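Local coordinates for protein enoyl-CoA hydratase/isomerase (Pseudomonas aeruginosa, PDB 3LAO) that probably catalyses the hydration of an unsaturated steroid side-chain CoA thioester, as a homotrimeric member of the enoyl-CoA hydratase/isomerase (crotonase) family, at residues B[14-19]-B[45-50]; B[102-107]-B[217-222]; B[113-118]-B[135-140]; B[123-128]-B[184-189]. One frame throughout, in Å; residues are numbered along the deposited sequence. Where two conformers were deposited one is given.

Contact 1. Residues B[14-19]-B[45-50]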
loop_
_atom_site.group_PDB
_atom_site.type_symbol
_atom_site.label_atom_id
_atom_site.label_comp_id
_atom_site.label_asym_id
_atom_site.label_seq_id
_atom_site.Cartn_x
_atom_site.Cartn_y
_atom_site.Cartn_z
ATOM N N VAL B 14 -20.088 0.163 -27.298
ATOM C CA VAL B 14 -20.364 -0.231 -25.947
ATOM C C VAL B 14 -21.890 -0.289 -25.721
ATOM O O VAL B 14 -22.613 0.601 -26.152
ATOM C CB VAL B 14 -19.574 0.782 -25.059
ATOM C CG1 VAL B 14 -20.360 1.309 -23.924
ATOM C CG2 VAL B 14 -18.177 0.182 -24.677
ATOM N N THR B 15 -22.405 -1.330 -25.074
ATOM C CA THR B 15 -23.822 -1.290 -24.719
ATOM C C THR B 15 -24.046 -0.493 -23.440
ATOM O O THR B 15 -23.165 -0.413 -22.578
ATOM C CB THR B 15 -24.441 -2.679 -24.536
ATOM O OG1 THR B 15 -23.868 -3.333 -23.392
ATOM C CG2 THR B 15 -24.283 -3.558 -25.826
ATOM N N ARG B 16 -25.236 0.073 -23.302
ATOM C CA ARG B 16 -25.589 0.849 -22.124
ATOM C C ARG B 16 -26.963 0.434 -21.641
ATOM O O ARG B 16 -27.875 0.277 -22.445
ATOM C CB ARG B 16 -25.628 2.333 -22.456
ATOM C CG ARG B 16 -24.309 2.944 -22.935
ATOM C CD ARG B 16 -24.676 4.149 -23.679
ATOM N NE ARG B 16 -23.658 5.162 -23.846
ATOM C CZ ARG B 16 -22.809 5.210 -24.863
ATOM N NH1 ARG B 16 -22.818 4.230 -25.793
ATOM N NH2 ARG B 16 -21.943 6.231 -24.940
ATOM N N GLU B 17 -27.118 0.255 -20.335
ATOM C CA GLU B 17 -28.435 -0.041 -19.784
ATOM C C GLU B 17 -28.606 0.515 -18.379
ATOM O O GLU B 17 -27.732 0.374 -17.532
ATOM C CB GLU B 17 -28.740 -1.541 -19.803
ATOM C CG GLU B 17 -29.995 -1.918 -18.992
ATOM C CD GLU B 17 -30.127 -3.435 -18.679
ATOM O OE1 GLU B 17 -29.301 -4.238 -19.202
ATOM O OE2 GLU B 17 -31.058 -3.808 -17.900
ATOM N N GLN B 18 -29.732 1.176 -18.157
ATOM C CA GLN B 18 -30.113 1.621 -16.830
ATOM C C GLN B 18 -30.937 0.509 -16.267
ATOM O O GLN B 18 -31.901 0.069 -16.897
ATOM C CB GLN B 18 -30.950 2.900 -16.924
ATOM C CG GLN B 18 -31.216 3.595 -15.606
ATOM C CD GLN B 18 -29.996 4.341 -15.107
ATOM O OE1 GLN B 18 -29.446 5.170 -15.846
ATOM N NE2 GLN B 18 -29.539 4.033 -13.858
ATOM N N ARG B 19 -30.540 0.011 -15.107
ATOM C CA ARG B 19 -31.329 -0.987 -14.422
ATOM C C ARG B 19 -31.535 -0.597 -12.940
ATOM O O ARG B 19 -30.719 -0.914 -12.070
ATOM C CB ARG B 19 -30.671 -2.345 -14.599
ATOM C CG ARG B 19 -31.544 -3.483 -14.169
ATOM C CD ARG B 19 -30.788 -4.790 -14.181
ATOM N NE ARG B 19 -30.383 -5.128 -15.537
ATOM C CZ ARG B 19 -29.733 -6.244 -15.857
ATOM N NH1 ARG B 19 -29.421 -7.131 -14.913
ATOM N NH2 ARG B 19 -29.381 -6.473 -17.117
ATOM N N ALA B 45 -15.582 5.899 -22.893
ATOM C CA ALA B 45 -15.459 7.173 -22.195
ATOM C C ALA B 45 -16.761 7.976 -22.196
ATOM O O ALA B 45 -17.095 8.591 -21.180
ATOM C CB ALA B 45 -14.339 8.000 -22.764
ATOM N N LEU B 46 -17.510 7.945 -23.306
ATOM C CA LEU B 46 -18.840 8.594 -23.354
ATOM C C LEU B 46 -19.884 7.944 -22.451
ATOM O O LEU B 46 -20.684 8.636 -21.836
ATOM C CB LEU B 46 -19.380 8.694 -24.778
ATOM C CG LEU B 46 -18.739 9.792 -25.628
ATOM C CD1 LEU B 46 -19.308 9.780 -27.045
ATOM C CD2 LEU B 46 -18.893 11.182 -25.017
ATOM N N ALA B 47 -19.890 6.613 -22.417
ATOM C CA ALA B 47 -20.706 5.846 -21.489
ATOM C C ALA B 47 -20.370 6.196 -20.019
ATOM O O ALA B 47 -21.276 6.338 -19.200
ATOM C CB ALA B 47 -20.521 4.354 -21.729
HETATM N N MSE B 48 -19.090 6.337 -19.683
HETATM C CA MSE B 48 -18.757 6.761 -18.321
HETATM C C MSE B 48 -19.212 8.193 -18.031
HETATM O O MSE B 48 -19.780 8.454 -16.987
HETATM C CB MSE B 48 -17.273 6.615 -18.018
HETATM C CG MSE B 48 -17.062 6.064 -16.626
HETATM SE SE MSE B 48 -17.449 4.152 -16.564
HETATM C CE MSE B 48 -15.742 3.463 -17.239
ATOM N N GLY B 49 -18.966 9.106 -18.966
ATOM C CA GLY B 49 -19.423 10.480 -18.819
ATOM C C GLY B 49 -20.925 10.519 -18.559
ATOM O O GLY B 49 -21.419 11.260 -17.718
ATOM N N GLU B 50 -21.664 9.690 -19.268
ATOM C CA GLU B 50 -23.097 9.697 -19.104
ATOM C C GLU B 50 -23.545 9.117 -17.730
ATOM O O GLU B 50 -24.511 9.612 -17.121
ATOM C CB GLU B 50 -23.774 9.008 -20.304
ATOM C CG GLU B 50 -25.068 8.239 -19.950
ATOM C CD GLU B 50 -25.691 7.448 -21.147
ATOM O OE1 GLU B 50 -24.923 6.953 -22.041
ATOM O OE2 GLU B 50 -26.957 7.328 -21.165
#

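Contact 2. Residues B[102-107]-B[217-222]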
loop_
_atom_site.group_PDB
_atom_site.type_symbol
_atom_site.label_atom_id
_atom_site.label_comp_id
_atom_site.label_asym_id
_atom_site.label_seq_id
_atom_site.Cartn_x
_atom_site.Cartn_y
_atom_site.Cartn_z
ATOM N N PRO B 102 -11.433 14.691 -16.457
ATOM C CA PRO B 102 -11.805 14.524 -15.050
ATOM C C PRO B 102 -11.929 13.066 -14.634
ATOM O O PRO B 102 -12.245 12.188 -15.424
ATOM C CB PRO B 102 -13.194 15.145 -14.984
ATOM C CG PRO B 102 -13.761 14.934 -16.408
ATOM C CD PRO B 102 -12.611 14.744 -17.349
ATOM N N ARG B 103 -11.724 12.842 -13.348
ATOM C CA ARG B 103 -11.793 11.526 -12.766
ATOM C C ARG B 103 -13.265 11.254 -12.448
ATOM O O ARG B 103 -14.047 12.198 -12.184
ATOM C CB ARG B 103 -10.918 11.531 -11.508
ATOM C CG ARG B 103 -11.210 10.459 -10.476
ATOM C CD ARG B 103 -11.074 11.028 -9.053
ATOM N NE ARG B 103 -9.726 11.483 -8.706
ATOM C CZ ARG B 103 -9.437 12.343 -7.722
ATOM N NH1 ARG B 103 -10.411 12.883 -6.981
ATOM N NH2 ARG B 103 -8.166 12.669 -7.486
ATOM N N ARG B 104 -13.658 9.984 -12.495
ATOM C CA ARG B 104 -14.991 9.628 -12.030
ATOM C C ARG B 104 -15.154 10.056 -10.577
ATOM O O ARG B 104 -14.191 10.361 -9.868
ATOM C CB ARG B 104 -15.262 8.126 -12.160
ATOM C CG ARG B 104 -14.419 7.240 -11.247
ATOM C CD ARG B 104 -14.667 5.729 -11.531
ATOM N NE ARG B 104 -13.662 4.946 -10.823
ATOM C CZ ARG B 104 -13.837 4.431 -9.603
ATOM N NH1 ARG B 104 -15.002 4.598 -8.980
ATOM N NH2 ARG B 104 -12.861 3.733 -9.007
ATOM N N SER B 105 -16.388 10.080 -10.120
ATOM C CA SER B 105 -16.621 10.443 -8.746
ATOM C C SER B 105 -17.703 9.564 -8.140
ATOM O O SER B 105 -18.143 9.822 -7.047
ATOM C CB SER B 105 -17.024 11.916 -8.700
ATOM O OG SER B 105 -18.197 12.111 -9.446
ATOM N N LYS B 106 -18.156 8.564 -8.888
ATOM C CA LYS B 106 -19.115 7.572 -8.428
ATOM C C LYS B 106 -18.515 6.176 -8.614
ATOM O O LYS B 106 -17.496 6.026 -9.264
ATOM C CB LYS B 106 -20.413 7.691 -9.205
ATOM C CG LYS B 106 -21.111 8.994 -8.984
ATOM C CD LYS B 106 -22.574 8.882 -9.425
ATOM C CE LYS B 106 -22.806 9.391 -10.830
ATOM N NZ LYS B 106 -24.210 9.033 -11.212
ATOM N N PRO B 107 -19.127 5.161 -7.993
ATOM C CA PRO B 107 -18.480 3.846 -7.889
ATOM C C PRO B 107 -18.491 3.050 -9.159
ATOM O O PRO B 107 -19.410 3.154 -9.919
ATOM C CB PRO B 107 -19.328 3.114 -6.824
ATOM C CG PRO B 107 -19.907 4.214 -6.020
ATOM C CD PRO B 107 -20.203 5.320 -6.999
ATOM N N ALA B 217 -18.580 11.060 -0.953
ATOM C CA ALA B 217 -17.580 11.676 -0.089
ATOM C C ALA B 217 -16.526 10.639 0.369
ATOM O O ALA B 217 -15.361 10.965 0.547
ATOM C CB ALA B 217 -18.240 12.305 1.088
ATOM N N ALA B 218 -16.936 9.387 0.534
ATOM C CA ALA B 218 -15.966 8.332 0.782
ATOM C C ALA B 218 -14.938 8.230 -0.364
ATOM O O ALA B 218 -13.705 8.241 -0.088
ATOM C CB ALA B 218 -16.659 7.003 1.052
ATOM N N LEU B 219 -15.436 8.185 -1.623
ATOM C CA LEU B 219 -14.567 8.022 -2.809
ATOM C C LEU B 219 -13.612 9.174 -2.904
ATOM O O LEU B 219 -12.412 8.990 -3.173
ATOM C CB LEU B 219 -15.341 7.930 -4.118
ATOM C CG LEU B 219 -15.900 6.548 -4.396
ATOM C CD1 LEU B 219 -16.908 6.628 -5.504
ATOM C CD2 LEU B 219 -14.798 5.534 -4.733
ATOM N N GLN B 220 -14.156 10.363 -2.683
ATOM C CA GLN B 220 -13.362 11.591 -2.745
ATOM C C GLN B 220 -12.249 11.592 -1.686
ATOM O O GLN B 220 -11.113 11.960 -2.004
ATOM C CB GLN B 220 -14.237 12.856 -2.652
ATOM C CG GLN B 220 -13.521 14.135 -3.040
ATOM C CD GLN B 220 -13.191 14.158 -4.530
ATOM O OE1 GLN B 220 -13.822 13.450 -5.336
ATOM N NE2 GLN B 220 -12.199 14.962 -4.903
ATOM N N SER B 221 -12.521 11.142 -0.456
ATOM C CA SER B 221 -11.388 11.008 0.498
ATOM C C SER B 221 -10.330 9.998 0.059
ATOM O O SER B 221 -9.132 10.240 0.183
ATOM C CB SER B 221 -11.871 10.622 1.882
ATOM O OG SER B 221 -12.655 11.663 2.369
ATOM N N ALA B 222 -10.782 8.858 -0.451
ATOM C CA ALA B 222 -9.871 7.772 -0.813
ATOM C C ALA B 222 -8.975 8.192 -1.975
ATOM O O ALA B 222 -7.751 7.972 -1.943
ATOM C CB ALA B 222 -10.665 6.500 -1.140
#

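Contact 3. Residues B[113-118]-B[135-140]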
loop_
_atom_site.group_PDB
_atom_site.type_symbol
_atom_site.label_atom_id
_atom_site.label_comp_id
_atom_site.label_asym_id
_atom_site.label_seq_id
_atom_site.Cartn_x
_atom_site.Cartn_y
_atom_site.Cartn_z
ATOM N N GLN B 113 -13.769 -11.922 -17.532
ATOM C CA GLN B 113 -13.702 -13.339 -17.871
ATOM C C GLN B 113 -12.773 -13.598 -19.044
ATOM O O GLN B 113 -12.599 -12.742 -19.937
ATOM C CB GLN B 113 -15.086 -13.855 -18.267
ATOM C CG GLN B 113 -15.482 -13.534 -19.721
ATOM C CD GLN B 113 -16.045 -12.129 -19.910
ATOM O OE1 GLN B 113 -15.523 -11.144 -19.356
ATOM N NE2 GLN B 113 -17.104 -12.022 -20.734
ATOM N N GLY B 114 -12.224 -14.807 -19.060
ATOM C CA GLY B 114 -11.416 -15.277 -20.168
ATOM C C GLY B 114 -10.039 -14.643 -20.300
ATOM O O GLY B 114 -9.090 -15.072 -19.657
ATOM N N THR B 115 -9.958 -13.639 -21.162
ATOM C CA THR B 115 -8.716 -13.013 -21.552
ATOM C C THR B 115 -8.712 -11.558 -21.113
ATOM O O THR B 115 -9.692 -10.857 -21.286
ATOM C CB THR B 115 -8.543 -13.078 -23.077
ATOM O OG1 THR B 115 -7.758 -14.217 -23.420
ATOM C CG2 THR B 115 -7.850 -11.855 -23.592
ATOM N N CYS B 116 -7.595 -11.117 -20.543
ATOM C CA CYS B 116 -7.503 -9.778 -19.974
ATOM C C CYS B 116 -6.119 -9.178 -20.199
ATOM O O CYS B 116 -5.333 -9.037 -19.263
ATOM C CB CYS B 116 -7.827 -9.806 -18.480
ATOM S SG CYS B 116 -8.257 -8.196 -17.778
ATOM N N TRP B 117 -5.828 -8.826 -21.448
ATOM C CA TRP B 117 -4.482 -8.423 -21.836
ATOM C C TRP B 117 -4.233 -6.953 -21.512
ATOM O O TRP B 117 -5.135 -6.122 -21.621
ATOM C CB TRP B 117 -4.255 -8.678 -23.327
ATOM C CG TRP B 117 -4.190 -10.132 -23.683
ATOM C CD1 TRP B 117 -4.415 -10.686 -24.909
ATOM C CD2 TRP B 117 -3.879 -11.219 -22.802
ATOM N NE1 TRP B 117 -4.263 -12.050 -24.847
ATOM C CE2 TRP B 117 -3.934 -12.402 -23.566
ATOM C CE3 TRP B 117 -3.559 -11.306 -21.444
ATOM C CZ2 TRP B 117 -3.683 -13.657 -23.015
ATOM C CZ3 TRP B 117 -3.310 -12.553 -20.900
ATOM C CH2 TRP B 117 -3.372 -13.712 -21.684
ATOM N N THR B 118 -3.003 -6.639 -21.115
ATOM C CA THR B 118 -2.508 -5.270 -21.168
ATOM C C THR B 118 -3.537 -4.288 -20.619
ATOM O O THR B 118 -3.586 -4.034 -19.415
ATOM C CB THR B 118 -2.137 -4.859 -22.606
ATOM O OG1 THR B 118 -2.145 -6.016 -23.452
ATOM C CG2 THR B 118 -0.758 -4.221 -22.639
ATOM N N GLY B 135 -10.014 -19.044 -13.915
ATOM C CA GLY B 135 -9.434 -19.344 -15.211
ATOM C C GLY B 135 -9.278 -18.154 -16.143
ATOM O O GLY B 135 -8.822 -18.302 -17.275
ATOM N N THR B 136 -9.652 -16.965 -15.693
ATOM C CA THR B 136 -9.392 -15.782 -16.478
ATOM C C THR B 136 -7.875 -15.603 -16.523
ATOM O O THR B 136 -7.187 -15.901 -15.556
ATOM C CB THR B 136 -10.049 -14.561 -15.831
ATOM O OG1 THR B 136 -11.474 -14.744 -15.819
ATOM C CG2 THR B 136 -9.656 -13.280 -16.564
ATOM N N ARG B 137 -7.358 -15.103 -17.634
ATOM C CA ARG B 137 -5.926 -15.008 -17.829
ATOM C C ARG B 137 -5.526 -13.568 -17.984
ATOM O O ARG B 137 -6.142 -12.839 -18.702
ATOM C CB ARG B 137 -5.504 -15.709 -19.115
ATOM C CG ARG B 137 -5.729 -17.211 -19.166
ATOM C CD ARG B 137 -5.749 -17.636 -20.660
ATOM N NE ARG B 137 -4.417 -17.887 -21.249
ATOM C CZ ARG B 137 -4.102 -17.749 -22.546
ATOM N NH1 ARG B 137 -5.004 -17.322 -23.433
ATOM N NH2 ARG B 137 -2.868 -18.031 -22.961
ATOM N N PHE B 138 -4.417 -13.195 -17.382
ATOM C CA PHE B 138 -3.982 -11.829 -17.375
ATOM C C PHE B 138 -2.562 -11.823 -17.825
ATOM O O PHE B 138 -1.763 -12.706 -17.440
ATOM C CB PHE B 138 -4.005 -11.303 -15.921
ATOM C CG PHE B 138 -5.380 -11.261 -15.301
ATOM C CD1 PHE B 138 -5.848 -12.317 -14.529
ATOM C CD2 PHE B 138 -6.212 -10.149 -15.488
ATOM C CE1 PHE B 138 -7.152 -12.264 -13.949
ATOM C CE2 PHE B 138 -7.533 -10.071 -14.907
ATOM C CZ PHE B 138 -7.989 -11.116 -14.127
ATOM N N ALA B 139 -2.194 -10.801 -18.575
ATOM C CA ALA B 139 -0.772 -10.586 -18.731
ATOM C C ALA B 139 -0.471 -9.187 -19.194
ATOM O O ALA B 139 -1.267 -8.572 -19.886
ATOM C CB ALA B 139 -0.147 -11.674 -19.704
ATOM N N HIS B 140 0.674 -8.685 -18.775
ATOM C CA HIS B 140 1.210 -7.423 -19.242
ATOM C C HIS B 140 2.186 -7.609 -20.404
ATOM O O HIS B 140 3.399 -7.440 -20.252
ATOM C CB HIS B 140 1.916 -6.730 -18.093
ATOM C CG HIS B 140 1.240 -5.480 -17.667
ATOM N ND1 HIS B 140 0.373 -5.436 -16.600
ATOM C CD2 HIS B 140 1.268 -4.235 -18.191
ATOM C CE1 HIS B 140 -0.088 -4.207 -16.470
ATOM N NE2 HIS B 140 0.434 -3.461 -17.427
#

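Contact 4. Residues B[123-128]-B[184-189]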
loop_
_atom_site.group_PDB
_atom_site.type_symbol
_atom_site.label_atom_id
_atom_site.label_comp_id
_atom_site.label_asym_id
_atom_site.label_seq_id
_atom_site.Cartn_x
_atom_site.Cartn_y
_atom_site.Cartn_z
ATOM N N LEU B 123 -7.593 -1.395 -16.653
ATOM C CA LEU B 123 -8.968 -0.968 -16.674
ATOM C C LEU B 123 -9.614 -1.536 -15.422
ATOM O O LEU B 123 -10.358 -0.858 -14.721
ATOM C CB LEU B 123 -9.630 -1.511 -17.923
ATOM C CG LEU B 123 -11.012 -1.027 -18.305
ATOM C CD1 LEU B 123 -11.028 0.497 -18.364
ATOM C CD2 LEU B 123 -11.366 -1.650 -19.652
HETATM N N MSE B 124 -9.269 -2.780 -15.123
HETATM C CA MSE B 124 -9.788 -3.440 -13.949
HETATM C C MSE B 124 -9.350 -2.797 -12.631
HETATM O O MSE B 124 -10.117 -2.754 -11.671
HETATM C CB MSE B 124 -9.348 -4.886 -13.976
HETATM C CG MSE B 124 -10.033 -5.721 -12.969
HETATM SE SE MSE B 124 -9.272 -7.491 -13.004
HETATM C CE MSE B 124 -7.503 -7.100 -12.302
ATOM N N LEU B 125 -8.124 -2.290 -12.571
ATOM C CA LEU B 125 -7.610 -1.728 -11.314
ATOM C C LEU B 125 -8.106 -0.307 -11.065
ATOM O O LEU B 125 -7.817 0.274 -10.042
ATOM C CB LEU B 125 -6.091 -1.706 -11.298
ATOM C CG LEU B 125 -5.389 -3.053 -11.409
ATOM C CD1 LEU B 125 -3.888 -2.856 -11.681
ATOM C CD2 LEU B 125 -5.653 -3.836 -10.128
ATOM N N ASN B 126 -8.815 0.256 -12.026
ATOM C CA ASN B 126 -9.378 1.558 -11.869
ATOM C C ASN B 126 -10.773 1.461 -11.253
ATOM O O ASN B 126 -11.445 2.451 -11.022
ATOM C CB ASN B 126 -9.456 2.232 -13.226
ATOM C CG ASN B 126 -9.793 3.701 -13.117
ATOM O OD1 ASN B 126 -9.023 4.478 -12.539
ATOM N ND2 ASN B 126 -10.957 4.094 -13.646
ATOM N N ALA B 127 -11.218 0.256 -10.992
ATOM C CA ALA B 127 -12.541 0.049 -10.431
ATOM C C ALA B 127 -12.481 -0.129 -8.897
ATOM O O ALA B 127 -11.415 -0.262 -8.316
ATOM C CB ALA B 127 -13.162 -1.159 -11.069
ATOM N N ASP B 128 -13.636 -0.140 -8.250
ATOM C CA ASP B 128 -13.693 -0.314 -6.801
ATOM C C ASP B 128 -13.932 -1.737 -6.346
ATOM O O ASP B 128 -13.594 -2.100 -5.244
ATOM C CB ASP B 128 -14.785 0.576 -6.297
ATOM C CG ASP B 128 -14.578 1.984 -6.749
ATOM O OD1 ASP B 128 -13.419 2.434 -6.661
ATOM O OD2 ASP B 128 -15.539 2.611 -7.241
HETATM N N MSE B 184 -2.784 -11.304 -5.039
HETATM C CA MSE B 184 -2.078 -10.053 -5.107
HETATM C C MSE B 184 -3.032 -8.887 -4.892
HETATM O O MSE B 184 -2.620 -7.734 -5.029
HETATM C CB MSE B 184 -1.416 -9.901 -6.492
HETATM C CG MSE B 184 -0.270 -10.872 -6.787
HETATM SE SE MSE B 184 0.742 -10.476 -8.479
HETATM C CE MSE B 184 -0.729 -10.743 -9.760
ATOM N N ARG B 185 -4.302 -9.181 -4.593
ATOM C CA ARG B 185 -5.290 -8.137 -4.264
ATOM C C ARG B 185 -5.702 -7.251 -5.442
ATOM O O ARG B 185 -5.988 -6.063 -5.275
ATOM C CB ARG B 185 -4.769 -7.264 -3.115
ATOM C CG ARG B 185 -4.741 -8.037 -1.812
ATOM C CD ARG B 185 -4.049 -7.246 -0.698
ATOM N NE ARG B 185 -3.464 -5.980 -1.150
ATOM C CZ ARG B 185 -2.967 -5.052 -0.321
ATOM N NH1 ARG B 185 -2.993 -5.261 1.007
ATOM N NH2 ARG B 185 -2.446 -3.911 -0.806
ATOM N N LEU B 186 -5.714 -7.815 -6.638
ATOM C CA LEU B 186 -6.215 -7.086 -7.793
ATOM C C LEU B 186 -7.719 -7.345 -7.973
ATOM O O LEU B 186 -8.417 -6.588 -8.618
ATOM C CB LEU B 186 -5.429 -7.449 -9.050
ATOM C CG LEU B 186 -3.894 -7.480 -8.980
ATOM C CD1 LEU B 186 -3.344 -8.059 -10.253
ATOM C CD2 LEU B 186 -3.279 -6.134 -8.754
ATOM N N LEU B 187 -8.215 -8.418 -7.383
ATOM C CA LEU B 187 -9.609 -8.799 -7.561
ATOM C C LEU B 187 -10.207 -8.738 -6.218
ATOM O O LEU B 187 -9.486 -8.842 -5.234
ATOM C CB LEU B 187 -9.713 -10.263 -7.984
ATOM C CG LEU B 187 -9.138 -10.356 -9.377
ATOM C CD1 LEU B 187 -9.167 -11.778 -9.911
ATOM C CD2 LEU B 187 -9.998 -9.445 -10.206
ATOM N N THR B 188 -11.523 -8.612 -6.168
ATOM C CA THR B 188 -12.215 -8.641 -4.911
ATOM C C THR B 188 -12.569 -10.076 -4.673
ATOM O O THR B 188 -12.517 -10.561 -3.548
ATOM C CB THR B 188 -13.519 -7.809 -4.993
ATOM O OG1 THR B 188 -13.275 -6.567 -5.672
ATOM C CG2 THR B 188 -14.103 -7.546 -3.608
ATOM N N GLU B 189 -12.929 -10.768 -5.753
ATOM C CA GLU B 189 -13.429 -12.131 -5.628
ATOM C C GLU B 189 -13.231 -12.962 -6.903
ATOM O O GLU B 189 -13.330 -12.448 -8.020
ATOM C CB GLU B 189 -14.913 -12.113 -5.259
ATOM C CG GLU B 189 -15.417 -13.453 -4.725
ATOM C CD GLU B 189 -16.878 -13.387 -4.259
ATOM O OE1 GLU B 189 -17.287 -12.337 -3.728
ATOM O OE2 GLU B 189 -17.619 -14.382 -4.431
#

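Contact 1. Residues B[14-19]-B[45-50]
Strand 14-19 runs beside the helical residues 45-50 at an axis separation of 9.4 Å and only 16° from parallel, and the backbones come nearest at Arg16 and Ala47, whose CA atoms are 7.0 Å apart. Arg16 spans this gap. Its chain is extended from CG to NE, and CG lies beside the backbone N, anti to the carbonyl carbon, which carries the guanidinium across to the helix. There NE donates to Glu50 OE1 at 2.8 Å, a salt bridge with a bent N-H...O angle of 135°. The carboxylate oxygen is met nearly end-on, and the guanidinium and carboxylate planes are turned 40° against each other. The methyl of Ala47 sits off-centre over one guanidinium face, while Leu46 CB touches the edge, 3.6 Å from Arg16 NH2. In the crotonase fold this joins the first, outermost strand of the six-stranded sheet to helix 38-53, which packs against it. Beside the charged pair, Val14 CG1 meets Ala47 CB at 3.8 Å, and Ala47 is thus pressed by a valine methyl and by the arginine. Asp43, one turn before Ala47 on the same helix, takes Arg16 NH1 in a second salt bridge through OD1 and accepts a hydrogen bond from the backbone N of Val14 through OD2.

Contact 2. Residues B[102-107]-B[217-222]
Leu219, on the helix 212-222, points its side chain at the loop 102-107 that leads into strand 108-112, one of the inner strands of the crotonase-fold sheet. The CA atoms of Ser105 and Leu219 are 6.7 Å apart, the closest backbone approach. The first torsion of the leucine (chi1 -81°) puts CG beside the backbone N and sends it toward the loop, where CD1 is the branch that meets the Lys106-Pro107 peptide: Leu219 CD1 is 3.5 Å from Lys106 C and 3.6 Å from Pro107 N. The same methyl meets the proline ring at CD, 3.8 Å away, with the two side chains set at a slant to each other. The other branch, Leu219 CD2, lies 4.4 Å from Arg104 NH1 and approaches that guanidinium obliquely. At the more exposed margin Arg103, bent at chi2 and chi3, brings NH1 to within 3.4 Å of Gln220 NE2. Both nitrogens are donors, so this is proximity without a hydrogen bond; the amide comes to the edge of the guanidinium with its plane 46° away. Other residues of the helix, Ala218 and Ala222, pack on Ile170 and Trp163 of a second subunit, so the helix contacts both the loop and a neighbouring subunit. Arg104 is tied down by Asp128, its salt-bridge partner, and by the Asn126 carbonyl. Within the loop Arg104 NH1 also donates to Lys106 O at 2.9 Å, an N-H...O angle of 148° with the acceptor in the guanidinium plane.

Contact 3. Residues B[113-118]-B[135-140]
Two first torsions set the main side-chain meetings: Trp117 has CG beside the backbone N (chi1 -69°), swinging the edge of its six-membered ring against strand 137-139, while Cys116 holds SG anti to its N (chi1 -162°) and lays the sulfur against Phe138. The indole comes in with CZ3 3.1 Å from Ala139 N, close to the ring plane, and 3.5 Å from Ala139 CB. Trp117 CZ2 lies over one face of the Arg137 guanidinium, near one border of the group, and the two planes stand 71° apart, so they do not stack. Across the sheet from these residues, Cys116 SG is 4.6 Å from the Phe138 ring centroid and oblique to it, a sulfur-aromatic contact. Strands 115-117 and 137-139 run nearly parallel, their axes 4.9 Å apart, and belong to the small three-stranded sheet that the crotonase fold carries beside its main one; 175-177 completes it, where Glu175 forms a salt bridge with Arg137 and Phe176 meets the Phe138 ring. The ladder is held by Arg137 N to Gly114 O at 2.7 Å and by Thr118 N to Ala139 O, the straightest bond. Between them Cys116 N reaches Arg137 O only weakly. At the start, Thr136 OG1 takes a weak bond from Gly114 N, while its hydrogen bond to the Ala133 carbonyl bridges the turn before the strand.

Contact 4. Residues B[123-128]-B[184-189]
Residues 123-128, from helix 119-125 onward, face an irregular connection, 184-189, and the backbones come nearest at Leu125 and Leu186, with CA atoms 6.6 Å apart; a little further on, at Asp128 and Thr188, they are more widely spaced. Near the start of the connection Arg185, with positive phi (70°) and two bonds back into the preceding turn, makes a Schellman motif after helix 178-183. In this part of the crotonase fold the chain then enters strand 189-191, at the edge of the main sheet. Met124, a selenomethionine in the crystal, extends from the helix with CG anti to the backbone N (chi1 -169°). The extended chain puts SE 3.5 Å from Leu187 CD2, and the bend at chi3 turns CE toward Leu186, 3.9 Å from its CB. The methionine crosses both leucines at about a right angle. Leu125 makes the second contact: its CD2 touches Leu186 CD2 at 3.6 Å, branch against branch, and also CB of the same leucine. Leu186 is thus met by both Met124 and Leu125, and Phe157 and Ala160 of helix 156-161 pack against it too. No hydrogen bond crosses between the segments, so their union rests on methyl, methylene and selenium packing, while polar groups bond elsewhere: Asp128 to Arg104, and Thr188 OG1 and the Asp128 carbonyl to Thr164 of a second subunit.

Contacts 1 to 4 lie in one crotonase-type domain. Contact 1 closes first along the chain; contacts 3 and 4, whose segments alternate, fall inside the long loop closed by contact 2. The main sheet is reached from its two margins, by contact 1 at strand 14-19 and by contact 4 just before strand 189-191, their centres about 20 Å apart. Contact 3 belongs to the small sheet, and contacts 2 and 3 lie on opposite sides of the chain's centre, their centres about 27 Å apart. Contact 4 links them: Met124 SE meets Phe138 CE2 at 3.6 Å, and Asp128 OD2 binds Arg104 NH1 at 2.7 Å. Contacts 2 and 4 both lie where this chain meets a neighbouring subunit.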